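EF-P arginine 32 rhamnosyl-transferase (Pseudomonas putida KT2440, PDB 5NV8) belongs to the EarP family of bacterial glycosyltransferases, two-domain enzymes of the GT-B fold. Local coordinates at residues 196-208 against 274-288. Residues are numbered along the deposited sequence; the frame is centred on the assembly and turned at random.
With TRH (2'-deoxy-thymidine-beta-L-rhamnose), chain B.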
# COMPACT_ATOMS: atom_id res chain seq x y z
N PRO A 196 22.22 11.56 3.75
CA PRO A 196 22.33 12.37 2.53
C PRO A 196 22.73 11.53 1.33
O PRO A 196 23.65 10.71 1.40
CB PRO A 196 23.40 13.41 2.89
CG PRO A 196 23.44 13.43 4.38
CD PRO A 196 23.12 12.03 4.81
N GLY A 197 22.03 11.74 0.22
CA GLY A 197 22.29 11.02 -1.01
C GLY A 197 21.89 9.56 -1.00
O GLY A 197 22.27 8.82 -1.92
N ALA A 198 21.13 9.11 -0.01
CA ALA A 198 20.75 7.71 0.11
C ALA A 198 19.39 7.45 -0.53
O ALA A 198 18.49 8.29 -0.50
CB ALA A 198 20.71 7.28 1.58
N LEU A 199 19.26 6.25 -1.10
CA LEU A 199 17.97 5.78 -1.59
C LEU A 199 17.08 5.40 -0.42
O LEU A 199 17.49 4.64 0.46
CB LEU A 199 18.17 4.58 -2.52
CG LEU A 199 16.96 4.11 -3.34
CD1 LEU A 199 16.74 5.00 -4.55
CD2 LEU A 199 17.11 2.65 -3.75
N LEU A 200 15.86 5.94 -0.39
CA LEU A 200 14.94 5.76 0.74
C LEU A 200 13.92 4.69 0.34
O LEU A 200 13.23 4.84 -0.67
CB LEU A 200 14.25 7.08 1.10
CG LEU A 200 13.64 7.27 2.50
CD1 LEU A 200 14.69 7.10 3.60
CD2 LEU A 200 12.92 8.62 2.65
N ILE A 201 13.85 3.62 1.12
CA ILE A 201 13.01 2.46 0.83
C ILE A 201 12.17 2.15 2.06
O ILE A 201 12.71 1.95 3.15
CB ILE A 201 13.84 1.22 0.44
CG1 ILE A 201 14.68 1.50 -0.82
CG2 ILE A 201 12.93 0.01 0.26
CD1 ILE A 201 15.57 0.32 -1.19
N SER A 202 10.85 2.14 1.90
CA SER A 202 9.95 1.65 2.93
C SER A 202 9.63 0.19 2.64
O SER A 202 9.40 -0.20 1.49
CB SER A 202 8.66 2.47 3.01
OG SER A 202 7.84 2.29 1.87
N LEU A 203 9.61 -0.63 3.69
CA LEU A 203 9.31 -2.05 3.55
C LEU A 203 8.28 -2.45 4.58
O LEU A 203 8.50 -2.28 5.79
CB LEU A 203 10.57 -2.91 3.68
CG LEU A 203 10.36 -4.36 4.11
CD1 LEU A 203 9.71 -5.14 2.98
CD2 LEU A 203 11.68 -5.00 4.49
N PHE A 204 7.16 -2.99 4.11
CA PHE A 204 6.05 -3.42 4.96
C PHE A 204 5.48 -4.68 4.32
O PHE A 204 4.83 -4.60 3.27
CB PHE A 204 4.99 -2.31 5.07
CG PHE A 204 3.68 -2.77 5.62
CD1 PHE A 204 3.56 -3.19 6.94
CD2 PHE A 204 2.54 -2.77 4.83
CE1 PHE A 204 2.34 -3.61 7.45
CE2 PHE A 204 1.32 -3.18 5.32
CZ PHE A 204 1.21 -3.60 6.64
N ALA A 205 5.75 -5.83 4.93
CA ALA A 205 5.40 -7.11 4.32
C ALA A 205 5.20 -8.15 5.42
O ALA A 205 5.23 -7.83 6.61
CB ALA A 205 6.48 -7.54 3.31
N TYR A 206 4.99 -9.39 5.00
CA TYR A 206 4.91 -10.53 5.91
C TYR A 206 6.32 -11.10 6.10
O TYR A 206 7.32 -10.41 5.87
CB TYR A 206 3.93 -11.56 5.36
CG TYR A 206 2.61 -10.99 4.89
CD1 TYR A 206 1.57 -10.74 5.77
CD2 TYR A 206 2.41 -10.69 3.54
CE1 TYR A 206 0.37 -10.22 5.34
CE2 TYR A 206 1.22 -10.16 3.10
CZ TYR A 206 0.20 -9.93 4.00
OH TYR A 206 -0.98 -9.40 3.55
N GLU A 207 6.42 -12.36 6.52
CA GLU A 207 7.71 -13.03 6.57
C GLU A 207 8.10 -13.47 5.17
O GLU A 207 7.39 -14.25 4.54
CB GLU A 207 7.68 -14.23 7.51
CG GLU A 207 7.17 -13.96 8.92
CD GLU A 207 5.67 -13.87 8.98
OE1 GLU A 207 4.99 -14.66 8.29
OE2 GLU A 207 5.15 -13.00 9.71
N ASN A 208 9.22 -12.95 4.68
CA ASN A 208 9.71 -13.30 3.36
C ASN A 208 11.00 -14.09 3.49
O ASN A 208 11.95 -13.60 4.13
CB ASN A 208 9.93 -12.05 2.51
CG ASN A 208 9.85 -12.35 1.02
OD1 ASN A 208 10.68 -13.08 0.49
ND2 ASN A 208 8.85 -11.78 0.36
N LEU A 274 4.61 8.70 4.28
CA LEU A 274 5.76 7.81 4.19
C LEU A 274 5.96 7.33 2.76
O LEU A 274 7.06 7.42 2.20
CB LEU A 274 5.58 6.62 5.13
CG LEU A 274 6.82 5.74 5.35
CD1 LEU A 274 8.01 6.57 5.78
CD2 LEU A 274 6.53 4.65 6.37
N LEU A 275 4.89 6.81 2.14
CA LEU A 275 5.00 6.31 0.77
C LEU A 275 5.44 7.41 -0.19
O LEU A 275 6.30 7.19 -1.05
CB LEU A 275 3.66 5.73 0.31
CG LEU A 275 3.13 4.50 1.06
CD1 LEU A 275 1.74 4.12 0.56
CD2 LEU A 275 4.09 3.32 0.93
N TRP A 276 4.87 8.61 -0.05
CA TRP A 276 5.24 9.73 -0.91
C TRP A 276 6.69 10.17 -0.72
O TRP A 276 7.25 10.81 -1.61
CB TRP A 276 4.31 10.92 -0.66
CG TRP A 276 2.85 10.61 -0.79
CD1 TRP A 276 2.29 9.53 -1.43
CD2 TRP A 276 1.75 11.38 -0.28
NE1 TRP A 276 0.92 9.58 -1.34
CE2 TRP A 276 0.56 10.70 -0.64
CE3 TRP A 276 1.66 12.57 0.45
CZ2 TRP A 276 -0.70 11.18 -0.30
CZ3 TRP A 276 0.40 13.04 0.78
CH2 TRP A 276 -0.76 12.35 0.41
N SER A 277 7.30 9.83 0.42
CA SER A 277 8.63 10.33 0.75
C SER A 277 9.76 9.45 0.22
O SER A 277 10.85 9.97 -0.05
CB SER A 277 8.76 10.48 2.27
OG SER A 277 8.08 11.64 2.72
N CYS A 278 9.52 8.16 0.05
CA CYS A 278 10.56 7.20 -0.30
C CYS A 278 10.63 7.01 -1.82
O CYS A 278 9.66 7.23 -2.55
CB CYS A 278 10.29 5.86 0.37
SG CYS A 278 10.01 5.93 2.14
N ASP A 279 11.80 6.58 -2.29
CA ASP A 279 12.01 6.32 -3.70
C ASP A 279 11.59 4.91 -4.12
O ASP A 279 11.52 4.63 -5.32
CB ASP A 279 13.48 6.54 -4.07
CG ASP A 279 13.99 7.89 -3.59
OD1 ASP A 279 13.43 8.92 -4.00
OD2 ASP A 279 14.96 7.90 -2.80
N PHE A 280 11.30 4.03 -3.15
CA PHE A 280 10.84 2.68 -3.43
C PHE A 280 10.03 2.20 -2.24
O PHE A 280 10.48 2.29 -1.10
CB PHE A 280 12.02 1.73 -3.69
CG PHE A 280 11.61 0.37 -4.17
CD1 PHE A 280 11.16 0.18 -5.47
CD2 PHE A 280 11.67 -0.73 -3.32
CE1 PHE A 280 10.78 -1.08 -5.91
CE2 PHE A 280 11.30 -1.98 -3.76
CZ PHE A 280 10.85 -2.16 -5.06
N ASN A 281 8.82 1.70 -2.51
CA ASN A 281 7.89 1.31 -1.45
C ASN A 281 7.51 -0.15 -1.61
O ASN A 281 6.89 -0.53 -2.61
CB ASN A 281 6.64 2.20 -1.48
CG ASN A 281 6.95 3.65 -1.17
OD1 ASN A 281 7.29 4.00 -0.04
ND2 ASN A 281 6.81 4.51 -2.18
N ALA A 282 7.87 -0.97 -0.62
CA ALA A 282 7.50 -2.38 -0.59
C ALA A 282 6.27 -2.53 0.30
O ALA A 282 6.36 -2.37 1.52
CB ALA A 282 8.66 -3.23 -0.08
N VAL A 283 5.13 -2.84 -0.31
CA VAL A 283 3.87 -2.97 0.43
C VAL A 283 3.37 -4.40 0.36
O VAL A 283 4.06 -5.29 -0.16
CB VAL A 283 2.81 -1.99 -0.11
CG1 VAL A 283 3.04 -0.59 0.45
CG2 VAL A 283 2.82 -1.98 -1.63
N ARG A 284 2.16 -4.64 0.87
CA ARG A 284 1.62 -5.98 0.97
C ARG A 284 0.10 -5.90 1.03
O ARG A 284 -0.49 -4.81 1.03
CB ARG A 284 2.15 -6.70 2.21
CG ARG A 284 1.58 -6.12 3.49
CD ARG A 284 1.80 -7.02 4.69
NE ARG A 284 0.78 -6.78 5.71
CZ ARG A 284 0.96 -7.00 7.00
NH1 ARG A 284 2.12 -7.46 7.44
NH2 ARG A 284 -0.02 -6.75 7.86
N GLY A 285 -0.54 -7.06 1.07
CA GLY A 285 -1.95 -7.13 1.41
C GLY A 285 -2.83 -6.48 0.36
O GLY A 285 -2.67 -6.71 -0.85
N GLU A 286 -3.76 -5.65 0.82
CA GLU A 286 -4.80 -5.09 -0.04
C GLU A 286 -4.71 -3.57 -0.17
O GLU A 286 -4.59 -3.06 -1.29
CB GLU A 286 -6.18 -5.50 0.50
CG GLU A 286 -7.34 -4.79 -0.18
CD GLU A 286 -8.37 -5.76 -0.71
OE1 GLU A 286 -9.41 -5.30 -1.24
OE2 GLU A 286 -8.14 -6.98 -0.61
N ASP A 287 -4.76 -2.84 0.94
CA ASP A 287 -4.89 -1.38 0.86
C ASP A 287 -3.55 -0.70 0.61
O ASP A 287 -3.45 0.17 -0.26
CB ASP A 287 -5.54 -0.84 2.14
CG ASP A 287 -5.77 0.65 2.08
OD1 ASP A 287 -6.62 1.10 1.28
OD2 ASP A 287 -5.11 1.38 2.85
N SER A 288 -2.51 -1.09 1.36
CA SER A 288 -1.19 -0.52 1.13
C SER A 288 -0.70 -0.82 -0.28
O SER A 288 0.06 -0.03 -0.86
CB SER A 288 -0.19 -1.04 2.16
OG SER A 288 0.12 -2.40 1.92
O4P TRH B . -1.50 -7.65 5.04
P2 TRH B . -2.49 -6.56 5.21
O3P TRH B . -2.52 -6.00 6.73
O1 TRH B . -3.99 -7.00 4.81
C1 TRH B . -4.20 -8.36 4.37
C2 TRH B . -5.65 -8.56 3.90
O2 TRH B . -6.56 -7.80 4.70
C3 TRH B . -6.05 -10.03 4.05
O3 TRH B . -6.42 -10.30 5.40
C4 TRH B . -4.87 -10.91 3.68
O4 TRH B . -4.45 -10.59 2.34
OPP TRH B . -2.09 -5.29 4.30
P TRH B . -3.18 -4.14 4.01
O1P TRH B . -4.37 -4.63 3.27
O2P TRH B . -2.43 -2.96 3.22
O5' TRH B . -3.56 -3.49 5.43
C5' TRH B . -2.66 -2.58 6.06
C4' TRH B . -3.46 -1.41 6.60
O4' TRH B . -2.66 -0.81 7.66
C3' TRH B . -3.55 -0.34 5.54
O3' TRH B . -4.51 0.65 5.94
C2' TRH B . -2.16 0.24 5.67
C1' TRH B . -2.29 0.49 7.16
N11 TRH B . -1.05 0.97 7.81
C21 TRH B . -1.12 2.06 8.58
O21 TRH B . -2.19 2.65 8.73
N31 TRH B . 0.02 2.54 9.22
C41 TRH B . 1.24 1.89 9.07
O41 TRH B . 2.23 2.34 9.65
C51 TRH B . 1.32 0.76 8.28
C5A TRH B . 2.53 0.11 8.12
C61 TRH B . 0.17 0.29 7.64
O HOH W 1 5.83 0.31 2.93
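L200 O is gripped twice, by D279 N (2.8 Å) and by F280 N, just where the chain leaves helix 268-277 and enters strand 280-284. D279 also answers from its side chain: OD2, met on its anti side, takes an almost straight bond from L200 N at 3.2 Å. From here the ladder runs on in parallel, S202 N to F280 O, A282 N to S202 O, F204 N to A282 O. I201, L203, F280 and A282 line one face of the sheet. On the other, S202 OG donates to N281 OD1 (2.6 Å), in the carbonyl plane on a lone pair, and a water bridges OG to A282 O. N281 ND2 reaches back to L275 O, so both ends of the amide are held and its rotation is fixed. These are neighbouring strands within one of the two Rossmann-like domains of the GT-B fold, and 2'-deoxy-thymidine-beta-l-rhamnose sits beyond their C-terminal ends. There R284, its CG wedged between backbone N and carbonyl (chi1 71°), runs out extended between two rings. Its guanidinium lies flat on Y206, centres 4.3 Å apart and planes 3° apart, with CD over the middle of that ring; the F204 ring reaches over the opposite face with CZ, offset toward the rim, its plane tilted by 32°. NH2 then donates to ligand O3P at 2.8 Å, while NH1 makes a weak bond to A205 O. F204 carries ligand C5A on its other face. At the start of helix 287-295, E286 N and D287 N both donate to O1P, and S288 N meets O2P at 2.6 Å.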